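Local coordinates for protein galactan 1,3-beta-galactosidase (Phanerochaete chrysosporium, PDB 7BYS) that probably hydrolyses beta-1,3-galactan from its chain end to release galactose, and carries a carbohydrate-binding module that holds calcium, at residues Glu93-Phe98 with Asn170-Thr175; Ala108-Ala113 with Phe128-Ala133; Thr149-Tyr154 with Phe162-Leu167. One frame throughout, in Å; residues are numbered along the deposited sequence. Where two conformers were deposited one is given.

In the fold
From the N terminus, Glu-93-Phe-98 comes first, but interaction 1 closes only when the chain returns at Asn-170-Thr-175, after 71 intervening residues. Both other contacts form within that span, one after the other and without crossing. Interaction 2 closes 14 residues between Ala-108-Ala-113 and Phe-128-Ala-133, at the end of the sheet of strands 79-88 to 123-128. Interaction 3 closes seven, as the hairpin of strands 150-156 and 161-167 in the next sheet. Such successive four-stranded antiparallel sheets are the blades of the five-bladed beta-propeller of family 43. Interaction 1 ties these two blades together, and Pro-130 of interaction 2 packs on Leu-152 and Tyr-154 of interaction 3.

Interaction 1 (Glu93-Phe98 with Asn170-Thr175); sequences EYVMWF and NYYNVT. With NAG (2-acetamido-2-deoxy-beta-D-glucopyranose), chain D.
Tyr-172 and Glu-93 meet through a very short hydrogen bond, the phenol OH donating to Glu-93 OE1 at 2.5 Å. The glutamate reaches it with CG anti to the backbone N (chi1 -172°) and an extended chain, and the carboxylate and ring planes stand 42° apart. A water donates to both Glu-93 OE1 and Asn-170 O, 2.8 Å from each, so both oxygens are bridged by one molecule. Asn-170 OD1 accepts hydrogen bonds from Asn-91 ND2 and Lys-90 NZ.

The indole NE1 of Trp-97 is satisfied by Tyr-171 O at 2.9 Å; the acceptor lies near the ring plane, yet the bond is bent (140° at the hydrogen). Val-95 CG1 lies 4.2 Å from Tyr-171 CB, while Tyr-171 OH finds its partners in Gln-148 O and Gln-142. An alanine in place of Trp-97 would probably leave Tyr-171 O without this donor and open a gap beside Val-174 CG2, which Trp-97 CH2 now touches at 4.1 Å. Asn-173 ND2 carries the N-linked sugar through a covalent bond to NAG C1.

The contact lies between two propeller blades: Trp-97 and Val-95 rest on strand 109-115 of their own sheet, and Trp-97 also touches Leu-167 of strand 161-167.

Interaction 2 (Ala108-Ala113 with Phe128-Ala133); sequences AMVGVA and FKPLGA
Val-110 and Phe-128 form an antiparallel hydrogen-bonded pair, and the backbone evidence for it is reciprocal. Val-110 N gives its hydrogen to Phe-128 O at 2.8 Å (161° at the hydrogen), and Phe-128 N returns one to Val-110 O at 2.9 Å. Beyond this bridge the second segment leaves the sheet in a turn, closed by internal bonds from Gly-132 N to Lys-129 O and from Ala-133 N to Pro-130 O.

The one side-chain hydrogen bond across the contact comes from Lys-129. Its chain bends at the last torsion and brings NZ within 3.2 Å of Ala-108 O, above the carbonyl plane rather than on a lone pair. The same ammonium makes a salt bridge with Asp-134 and bonds Ala-107 O, which gives it three acceptors.

The apolar contacts centre on Val-110 CG2 and the Phe-128 ring. Phe-128 CG sits between the backbone N and the carbonyl carbon (chi1 59°), an orientation that lays the ring across Val-110. A CH-pi contact results: Val-110 CG2 stands 3.7 Å from the centroid of the Phe-128 ring, 16° off its normal. Val-112 CG2 comes obliquely to Phe-128 CE1 at 3.8 Å, and Pro-130 CD flanks Val-110 CG2 at 4.3 Å.

Strand 93-101 lies on the other side of strand 109-115, with Trp-97 against both valines; Pro-130 reaches strands 150-156 and 174-181 of the next blade, and Phe-128 touches glycosylated Asn-173.

Interaction 3 (Thr149-Tyr154 with Phe162-Leu167); sequences TAYLLY and FKISRL
Tyr-154 lies across Lys-163 and Ser-165, and more of it is covered by the facing strand than of any other residue here. Lys-163 CB stands over one face of the Tyr-154 ring, 3.7 Å from the centroid and 20° off the normal, a CH-pi contact; Leu-152 CD2 covers the opposite face. At the ring edge the phenol OH shares a hydrogen bond of 2.8 Å with Ser-165 OG. The tyrosine's chi1 of 55° swings the ring over the neighbouring strand, which allows both contacts. On this same side of the sheet Leu-167 CD1 packs on Ala-150 CB at 3.8 Å, and Leu-167 CD2 on Leu-152 CB.

On the other face of the sheet Leu-153 CD2 and Ile-164 CG2 touch at 3.8 Å, their side chains running side by side, and the CZ of Phe-162 meets Leu-153 CB. Tyr-151 CE2 lies 3.9 Å from Arg-166 CB.

What positions these groups is the antiparallel ladder, its strand axes at 149°. Leu-152 pairs with Ser-165 and Tyr-154 with Lys-163 through reciprocal N-H...O bonds, and Leu-167 N reaches Ala-150 O in a nearly straight bond of 2.8 Å. A water bridges Ala-150 N and Leu-167 O at the end of the ladder. Further out, Asp-157 and Ser-156 hold Lys-163 NZ, and strand 189-194 packs on Leu-153 and Ile-164.

The chemistry is consistent with a tyrosine ring held from turning: aliphatic carbon clamps both faces, Ser-165 gives the phenol OH of this buried residue a partner, and the lysine contributes methylenes to the ring while its charge is probably balanced by Asp-157.

Interaction 1 (Glu93-Phe98 with Asn170-Thr175)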
loop_
_atom_site.group_PDB
_atom_site.type_symbol
_atom_site.label_atom_id
_atom_site.label_comp_id
_atom_site.label_asym_id
_atom_site.label_seq_id
_atom_site.Cartn_x
_atom_site.Cartn_y
_atom_site.Cartn_z
ATOM N N GLU A 93 9.252 24.520 -11.484
ATOM C CA GLU A 93 9.005 24.427 -10.057
ATOM C C GLU A 93 8.307 23.113 -9.744
ATOM O O GLU A 93 7.398 22.693 -10.470
ATOM C CB GLU A 93 8.093 25.577 -9.629
ATOM C CG GLU A 93 7.901 25.702 -8.142
ATOM C CD GLU A 93 7.171 26.969 -7.769
ATOM O OE1 GLU A 93 5.997 27.127 -8.187
ATOM O OE2 GLU A 93 7.769 27.816 -7.069
ATOM N N TYR A 94 8.738 22.470 -8.660
ATOM C CA TYR A 94 8.048 21.304 -8.123
ATOM C C TYR A 94 6.982 21.771 -7.150
ATOM O O TYR A 94 7.237 22.628 -6.300
ATOM C CB TYR A 94 9.040 20.367 -7.428
ATOM C CG TYR A 94 10.049 19.815 -8.400
ATOM C CD1 TYR A 94 9.806 18.643 -9.098
ATOM C CD2 TYR A 94 11.232 20.501 -8.663
ATOM C CE1 TYR A 94 10.710 18.159 -10.019
ATOM C CE2 TYR A 94 12.131 20.025 -9.564
ATOM C CZ TYR A 94 11.874 18.858 -10.240
ATOM O OH TYR A 94 12.799 18.396 -11.144
ATOM N N VAL A 95 5.780 21.223 -7.290
ATOM C CA VAL A 95 4.643 21.643 -6.486
ATOM C C VAL A 95 4.104 20.425 -5.764
ATOM O O VAL A 95 3.718 19.437 -6.410
ATOM C CB VAL A 95 3.553 22.327 -7.326
ATOM C CG1 VAL A 95 2.494 22.895 -6.414
ATOM C CG2 VAL A 95 4.176 23.433 -8.204
ATOM N N MET A 96 4.095 20.494 -4.434
ATOM C CA MET A 96 3.563 19.451 -3.570
ATOM C C MET A 96 2.172 19.843 -3.094
ATOM O O MET A 96 1.969 20.968 -2.623
ATOM C CB MET A 96 4.476 19.246 -2.360
ATOM C CG MET A 96 3.980 18.177 -1.393
ATOM S SD MET A 96 4.964 18.153 0.131
ATOM C CE MET A 96 6.582 17.674 -0.492
ATOM N N TRP A 97 1.218 18.919 -3.206
ATOM C CA TRP A 97 -0.088 19.057 -2.571
ATOM C C TRP A 97 -0.248 17.966 -1.518
ATOM O O TRP A 97 0.354 16.887 -1.612
ATOM C CB TRP A 97 -1.234 18.930 -3.590
ATOM C CG TRP A 97 -1.369 20.112 -4.499
ATOM C CD1 TRP A 97 -0.411 20.614 -5.327
ATOM C CD2 TRP A 97 -2.531 20.932 -4.673
ATOM N NE1 TRP A 97 -0.899 21.715 -5.997
ATOM C CE2 TRP A 97 -2.202 21.920 -5.623
ATOM C CE3 TRP A 97 -3.814 20.937 -4.108
ATOM C CZ2 TRP A 97 -3.113 22.912 -6.020
ATOM C CZ3 TRP A 97 -4.721 21.918 -4.508
ATOM C CH2 TRP A 97 -4.364 22.887 -5.457
ATOM N N PHE A 98 -1.044 18.256 -0.494
ATOM C CA PHE A 98 -1.300 17.266 0.542
ATOM C C PHE A 98 -2.631 17.564 1.211
ATOM O O PHE A 98 -3.158 18.674 1.126
ATOM C CB PHE A 98 -0.156 17.194 1.567
ATOM C CG PHE A 98 0.212 18.523 2.191
ATOM C CD1 PHE A 98 1.182 19.332 1.614
ATOM C CD2 PHE A 98 -0.392 18.938 3.366
ATOM C CE1 PHE A 98 1.549 20.540 2.204
ATOM C CE2 PHE A 98 -0.029 20.152 3.960
ATOM C CZ PHE A 98 0.933 20.951 3.373
ATOM N N ASN A 170 -0.275 27.476 -12.632
ATOM C CA ASN A 170 0.817 27.404 -11.673
ATOM C C ASN A 170 0.749 26.159 -10.808
ATOM O O ASN A 170 1.692 25.898 -10.050
ATOM C CB ASN A 170 0.796 28.624 -10.754
ATOM C CG ASN A 170 1.073 29.909 -11.496
ATOM O OD1 ASN A 170 1.930 29.961 -12.379
ATOM N ND2 ASN A 170 0.335 30.954 -11.146
ATOM N N TYR A 171 -0.341 25.397 -10.900
ATOM C CA TYR A 171 -0.616 24.302 -9.961
ATOM C C TYR A 171 -0.772 24.806 -8.520
ATOM O O TYR A 171 -0.479 24.084 -7.561
ATOM C CB TYR A 171 0.435 23.180 -10.015
ATOM C CG TYR A 171 0.737 22.552 -11.362
ATOM C CD1 TYR A 171 -0.170 22.585 -12.419
ATOM C CD2 TYR A 171 1.943 21.878 -11.555
ATOM C CE1 TYR A 171 0.131 21.965 -13.642
ATOM C CE2 TYR A 171 2.247 21.256 -12.763
ATOM C CZ TYR A 171 1.342 21.304 -13.807
ATOM O OH TYR A 171 1.637 20.676 -15.003
ATOM N N TYR A 172 -1.217 26.049 -8.333
ATOM C CA TYR A 172 -1.313 26.636 -6.997
ATOM C C TYR A 172 -2.725 26.617 -6.436
ATOM O O TYR A 172 -2.893 26.778 -5.222
ATOM C CB TYR A 172 -0.864 28.106 -7.000
ATOM C CG TYR A 172 0.613 28.354 -7.203
ATOM C CD1 TYR A 172 1.541 27.314 -7.228
ATOM C CD2 TYR A 172 1.078 29.655 -7.361
ATOM C CE1 TYR A 172 2.898 27.571 -7.414
ATOM C CE2 TYR A 172 2.418 29.923 -7.554
ATOM C CZ TYR A 172 3.327 28.886 -7.573
ATOM O OH TYR A 172 4.667 29.178 -7.768
ATOM N N ASN A 173 -3.731 26.439 -7.284
ATOM C CA ASN A 173 -5.109 26.625 -6.867
ATOM C C ASN A 173 -6.010 25.859 -7.826
ATOM O O ASN A 173 -5.629 25.557 -8.960
ATOM C CB ASN A 173 -5.443 28.123 -6.832
ATOM C CG ASN A 173 -6.818 28.410 -6.288
ATOM O OD1 ASN A 173 -7.349 27.664 -5.462
ATOM N ND2 ASN A 173 -7.410 29.506 -6.761
ATOM N N VAL A 174 -7.216 25.553 -7.356
ATOM C CA VAL A 174 -8.221 24.867 -8.160
ATOM C C VAL A 174 -9.056 25.915 -8.886
ATOM O O VAL A 174 -9.559 26.855 -8.257
ATOM C CB VAL A 174 -9.105 23.988 -7.263
ATOM C CG1 VAL A 174 -10.261 23.437 -8.055
ATOM C CG2 VAL A 174 -8.282 22.878 -6.615
ATOM N N THR A 175 -9.204 25.760 -10.205
ATOM C CA THR A 175 -9.890 26.739 -11.050
ATOM C C THR A 175 -11.319 26.347 -11.423
ATOM O O THR A 175 -12.208 27.207 -11.423
ATOM C CB THR A 175 -9.068 27.033 -12.317
ATOM O OG1 THR A 175 -9.719 28.051 -13.092
ATOM C CG2 THR A 175 -8.890 25.804 -13.185
HETATM C C1 NAG D . -8.728 29.925 -6.359
HETATM C C2 NAG D . -8.752 31.336 -5.777
HETATM C C3 NAG D . -10.127 31.773 -5.402
HETATM C C4 NAG D . -11.103 31.581 -6.527
HETATM C C5 NAG D . -11.057 30.131 -7.017
HETATM C C6 NAG D . -12.049 29.893 -8.117
HETATM C C7 NAG D . -7.938 30.550 -3.407
HETATM C C8 NAG D . -6.906 30.707 -2.285
HETATM N N2 NAG D . -7.813 31.395 -4.602
HETATM O O3 NAG D . -10.098 33.179 -5.025
HETATM O O4 NAG D . -12.423 31.905 -6.081
HETATM O O5 NAG D . -9.703 29.813 -7.496
HETATM O O6 NAG D . -11.511 30.330 -9.336
HETATM O O7 NAG D . -8.818 29.755 -3.283
HETATM O O HOH W 1 4.445 26.251 -10.351
#

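Interaction 2 (Ala108-Ala113 with Phe128-Ala133)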
loop_
_atom_site.group_PDB
_atom_site.type_symbol
_atom_site.label_atom_id
_atom_site.label_comp_id
_atom_site.label_asym_id
_atom_site.label_seq_id
_atom_site.Cartn_x
_atom_site.Cartn_y
_atom_site.Cartn_z
ATOM N N ALA A 108 -10.553 19.777 6.884
ATOM C CA ALA A 108 -10.777 19.320 5.508
ATOM C C ALA A 108 -10.230 20.291 4.457
ATOM O O ALA A 108 -10.964 20.823 3.628
ATOM C CB ALA A 108 -12.256 19.016 5.267
ATOM N N MET A 109 -8.912 20.484 4.489
ATOM C CA MET A 109 -8.242 21.386 3.564
ATOM C C MET A 109 -7.179 20.657 2.750
ATOM O O MET A 109 -6.837 19.499 3.013
ATOM C CB MET A 109 -7.606 22.554 4.324
ATOM C CG MET A 109 -8.628 23.444 4.997
ATOM S SD MET A 109 -7.863 24.608 6.135
ATOM C CE MET A 109 -9.281 25.589 6.630
ATOM N N VAL A 110 -6.685 21.348 1.720
ATOM C CA VAL A 110 -5.465 20.965 1.032
ATOM C C VAL A 110 -4.376 21.914 1.497
ATOM O O VAL A 110 -4.641 23.032 1.956
ATOM C CB VAL A 110 -5.579 20.993 -0.517
ATOM C CG1 VAL A 110 -6.550 19.942 -1.027
ATOM C CG2 VAL A 110 -5.952 22.389 -1.012
ATOM N N GLY A 111 -3.134 21.463 1.402
ATOM C CA GLY A 111 -1.981 22.329 1.580
ATOM C C GLY A 111 -1.104 22.254 0.344
ATOM O O GLY A 111 -1.112 21.253 -0.378
ATOM N N VAL A 112 -0.348 23.327 0.097
ATOM C CA VAL A 112 0.529 23.450 -1.063
ATOM C C VAL A 112 1.909 23.897 -0.593
ATOM O O VAL A 112 2.030 24.739 0.307
ATOM C CB VAL A 112 -0.034 24.414 -2.128
ATOM C CG1 VAL A 112 0.901 24.485 -3.334
ATOM C CG2 VAL A 112 -1.429 23.974 -2.559
ATOM N N ALA A 113 2.949 23.316 -1.183
ATOM C CA ALA A 113 4.322 23.735 -0.926
ATOM C C ALA A 113 5.105 23.620 -2.225
ATOM O O ALA A 113 4.726 22.869 -3.131
ATOM C CB ALA A 113 4.990 22.918 0.195
ATOM N N PHE A 128 -5.991 25.557 2.345
ATOM C CA PHE A 128 -7.271 26.140 1.962
ATOM C C PHE A 128 -8.260 25.046 1.567
ATOM O O PHE A 128 -7.890 23.886 1.360
ATOM C CB PHE A 128 -7.096 27.165 0.832
ATOM C CG PHE A 128 -6.486 26.589 -0.427
ATOM C CD1 PHE A 128 -5.109 26.516 -0.589
ATOM C CD2 PHE A 128 -7.293 26.116 -1.438
ATOM C CE1 PHE A 128 -4.561 25.987 -1.746
ATOM C CE2 PHE A 128 -6.748 25.584 -2.595
ATOM C CZ PHE A 128 -5.382 25.522 -2.742
ATOM N N LYS A 129 -9.547 25.433 1.498
ATOM C CA LYS A 129 -10.597 24.558 0.981
ATOM C C LYS A 129 -10.767 24.805 -0.510
ATOM O O LYS A 129 -11.068 25.944 -0.907
ATOM C CB LYS A 129 -11.915 24.841 1.675
ATOM C CG LYS A 129 -12.014 24.316 3.101
ATOM C CD LYS A 129 -13.450 24.436 3.603
ATOM C CE LYS A 129 -13.649 23.754 4.941
ATOM N NZ LYS A 129 -13.546 22.280 4.830
ATOM N N PRO A 130 -10.616 23.788 -1.360
ATOM C CA PRO A 130 -10.740 23.997 -2.813
ATOM C C PRO A 130 -12.163 24.371 -3.213
ATOM O O PRO A 130 -13.124 23.658 -2.907
ATOM C CB PRO A 130 -10.331 22.644 -3.405
ATOM C CG PRO A 130 -10.538 21.669 -2.308
ATOM C CD PRO A 130 -10.263 22.400 -1.024
ATOM N N LEU A 131 -12.281 25.497 -3.918
ATOM C CA LEU A 131 -13.571 26.117 -4.246
ATOM C C LEU A 131 -14.460 26.285 -3.018
ATOM O O LEU A 131 -15.690 26.340 -3.132
ATOM C CB LEU A 131 -14.296 25.385 -5.380
ATOM C CG LEU A 131 -13.422 25.149 -6.619
ATOM C CD1 LEU A 131 -14.135 24.262 -7.595
ATOM C CD2 LEU A 131 -13.023 26.467 -7.284
ATOM N N GLY A 132 -13.849 26.357 -1.838
ATOM C CA GLY A 132 -14.572 26.532 -0.600
ATOM C C GLY A 132 -15.192 25.276 -0.023
ATOM O O GLY A 132 -15.853 25.363 1.015
ATOM N N ALA A 133 -15.005 24.121 -0.654
ATOM C CA ALA A 133 -15.601 22.870 -0.202
ATOM C C ALA A 133 -14.552 21.999 0.477
ATOM O O ALA A 133 -13.351 22.249 0.385
ATOM C CB ALA A 133 -16.234 22.120 -1.381
#

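Interaction 3 (Thr149-Tyr154 with Phe162-Leu167)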
loop_
_atom_site.group_PDB
_atom_site.type_symbol
_atom_site.label_atom_id
_atom_site.label_comp_id
_atom_site.label_asym_id
_atom_site.label_seq_id
_atom_site.Cartn_x
_atom_site.Cartn_y
_atom_site.Cartn_z
ATOM N N THR A 149 -1.842 19.537 -18.081
ATOM C CA THR A 149 -2.907 20.002 -17.215
ATOM C C THR A 149 -3.023 19.070 -16.014
ATOM O O THR A 149 -2.983 17.841 -16.154
ATOM C CB THR A 149 -4.218 20.026 -17.998
ATOM O OG1 THR A 149 -4.035 20.779 -19.210
ATOM C CG2 THR A 149 -5.307 20.668 -17.178
ATOM N N ALA A 150 -3.153 19.659 -14.830
ATOM C CA ALA A 150 -3.192 18.896 -13.595
ATOM C C ALA A 150 -4.552 19.032 -12.920
ATOM O O ALA A 150 -5.287 20.012 -13.124
ATOM C CB ALA A 150 -2.075 19.345 -12.651
ATOM N N TYR A 151 -4.873 18.025 -12.101
ATOM C CA TYR A 151 -6.181 17.894 -11.476
ATOM C C TYR A 151 -6.039 17.442 -10.032
ATOM O O TYR A 151 -5.212 16.574 -9.720
ATOM C CB TYR A 151 -7.013 16.847 -12.232
ATOM C CG TYR A 151 -7.232 17.202 -13.676
ATOM C CD1 TYR A 151 -6.257 16.959 -14.633
ATOM C CD2 TYR A 151 -8.422 17.798 -14.079
ATOM C CE1 TYR A 151 -6.454 17.300 -15.960
ATOM C CE2 TYR A 151 -8.640 18.133 -15.404
ATOM C CZ TYR A 151 -7.657 17.887 -16.337
ATOM O OH TYR A 151 -7.887 18.220 -17.659
ATOM N N LEU A 152 -6.839 18.043 -9.159
ATOM C CA LEU A 152 -7.039 17.550 -7.803
ATOM C C LEU A 152 -8.161 16.515 -7.821
ATOM O O LEU A 152 -9.246 16.768 -8.357
ATOM C CB LEU A 152 -7.410 18.708 -6.868
ATOM C CG LEU A 152 -7.632 18.310 -5.410
ATOM C CD1 LEU A 152 -6.316 17.899 -4.791
ATOM C CD2 LEU A 152 -8.268 19.458 -4.615
ATOM N N LEU A 153 -7.900 15.355 -7.236
ATOM C CA LEU A 153 -8.886 14.296 -7.041
ATOM C C LEU A 153 -9.155 14.240 -5.545
ATOM O O LEU A 153 -8.203 14.139 -4.768
ATOM C CB LEU A 153 -8.290 12.953 -7.478
ATOM C CG LEU A 153 -7.390 12.933 -8.724
ATOM C CD1 LEU A 153 -6.935 11.497 -8.996
ATOM C CD2 LEU A 153 -8.086 13.526 -9.955
ATOM N N TYR A 154 -10.419 14.347 -5.123
ATOM C CA TYR A 154 -10.624 14.557 -3.692
ATOM C C TYR A 154 -11.985 14.109 -3.187
ATOM O O TYR A 154 -13.005 14.301 -3.850
ATOM C CB TYR A 154 -10.365 16.009 -3.266
ATOM C CG TYR A 154 -11.121 17.111 -3.989
ATOM C CD1 TYR A 154 -10.949 17.345 -5.351
ATOM C CD2 TYR A 154 -11.943 17.981 -3.279
ATOM C CE1 TYR A 154 -11.599 18.393 -5.986
ATOM C CE2 TYR A 154 -12.598 19.034 -3.913
ATOM C CZ TYR A 154 -12.419 19.229 -5.266
ATOM O OH TYR A 154 -13.042 20.267 -5.928
ATOM N N PHE A 162 -17.369 12.648 -4.415
ATOM C CA PHE A 162 -16.012 12.575 -4.935
ATOM C C PHE A 162 -15.853 13.523 -6.115
ATOM O O PHE A 162 -16.649 13.486 -7.061
ATOM C CB PHE A 162 -15.668 11.156 -5.388
ATOM C CG PHE A 162 -14.251 11.030 -5.822
ATOM C CD1 PHE A 162 -13.240 10.978 -4.876
ATOM C CD2 PHE A 162 -13.916 11.031 -7.166
ATOM C CE1 PHE A 162 -11.909 10.901 -5.273
ATOM C CE2 PHE A 162 -12.596 10.967 -7.568
ATOM C CZ PHE A 162 -11.599 10.905 -6.624
ATOM N N LYS A 163 -14.806 14.340 -6.081
ATOM C CA LYS A 163 -14.633 15.409 -7.047
ATOM C C LYS A 163 -13.300 15.309 -7.774
ATOM O O LYS A 163 -12.279 14.901 -7.199
ATOM C CB LYS A 163 -14.728 16.766 -6.362
ATOM C CG LYS A 163 -16.132 17.065 -5.872
ATOM C CD LYS A 163 -16.217 18.356 -5.081
ATOM C CE LYS A 163 -17.650 18.567 -4.591
ATOM N NZ LYS A 163 -17.700 19.615 -3.528
ATOM N N ILE A 164 -13.316 15.727 -9.034
ATOM C CA ILE A 164 -12.116 15.973 -9.816
ATOM C C ILE A 164 -12.189 17.413 -10.285
ATOM O O ILE A 164 -13.207 17.826 -10.855
ATOM C CB ILE A 164 -12.035 15.030 -11.024
ATOM C CG1 ILE A 164 -12.025 13.575 -10.535
ATOM C CG2 ILE A 164 -10.803 15.352 -11.848
ATOM C CD1 ILE A 164 -12.046 12.555 -11.656
ATOM N N SER A 165 -11.140 18.186 -10.024
ATOM C CA SER A 165 -11.161 19.595 -10.387
ATOM C C SER A 165 -9.819 19.989 -10.970
ATOM O O SER A 165 -8.782 19.494 -10.531
ATOM C CB SER A 165 -11.473 20.456 -9.169
ATOM O OG SER A 165 -12.777 20.171 -8.684
ATOM N N ARG A 166 -9.842 20.882 -11.954
ATOM C CA ARG A 166 -8.634 21.288 -12.657
ATOM C C ARG A 166 -7.872 22.362 -11.885
ATOM O O ARG A 166 -8.468 23.273 -11.298
ATOM C CB ARG A 166 -9.020 21.806 -14.045
ATOM C CG ARG A 166 -7.847 22.193 -14.931
ATOM C CD ARG A 166 -8.256 22.319 -16.401
ATOM N NE ARG A 166 -9.470 23.115 -16.572
ATOM C CZ ARG A 166 -9.504 24.428 -16.775
ATOM N NH1 ARG A 166 -10.675 25.039 -16.905
ATOM N NH2 ARG A 166 -8.380 25.136 -16.846
ATOM N N LEU A 167 -6.542 22.241 -11.872
ATOM C CA LEU A 167 -5.666 23.241 -11.270
ATOM C C LEU A 167 -5.318 24.318 -12.284
ATOM O O LEU A 167 -5.319 24.077 -13.494
ATOM C CB LEU A 167 -4.356 22.600 -10.811
ATOM C CG LEU A 167 -4.476 21.412 -9.855
ATOM C CD1 LEU A 167 -3.103 21.020 -9.353
ATOM C CD2 LEU A 167 -5.415 21.741 -8.715
HETATM O O HOH W 2 -3.138 22.611 -14.740
#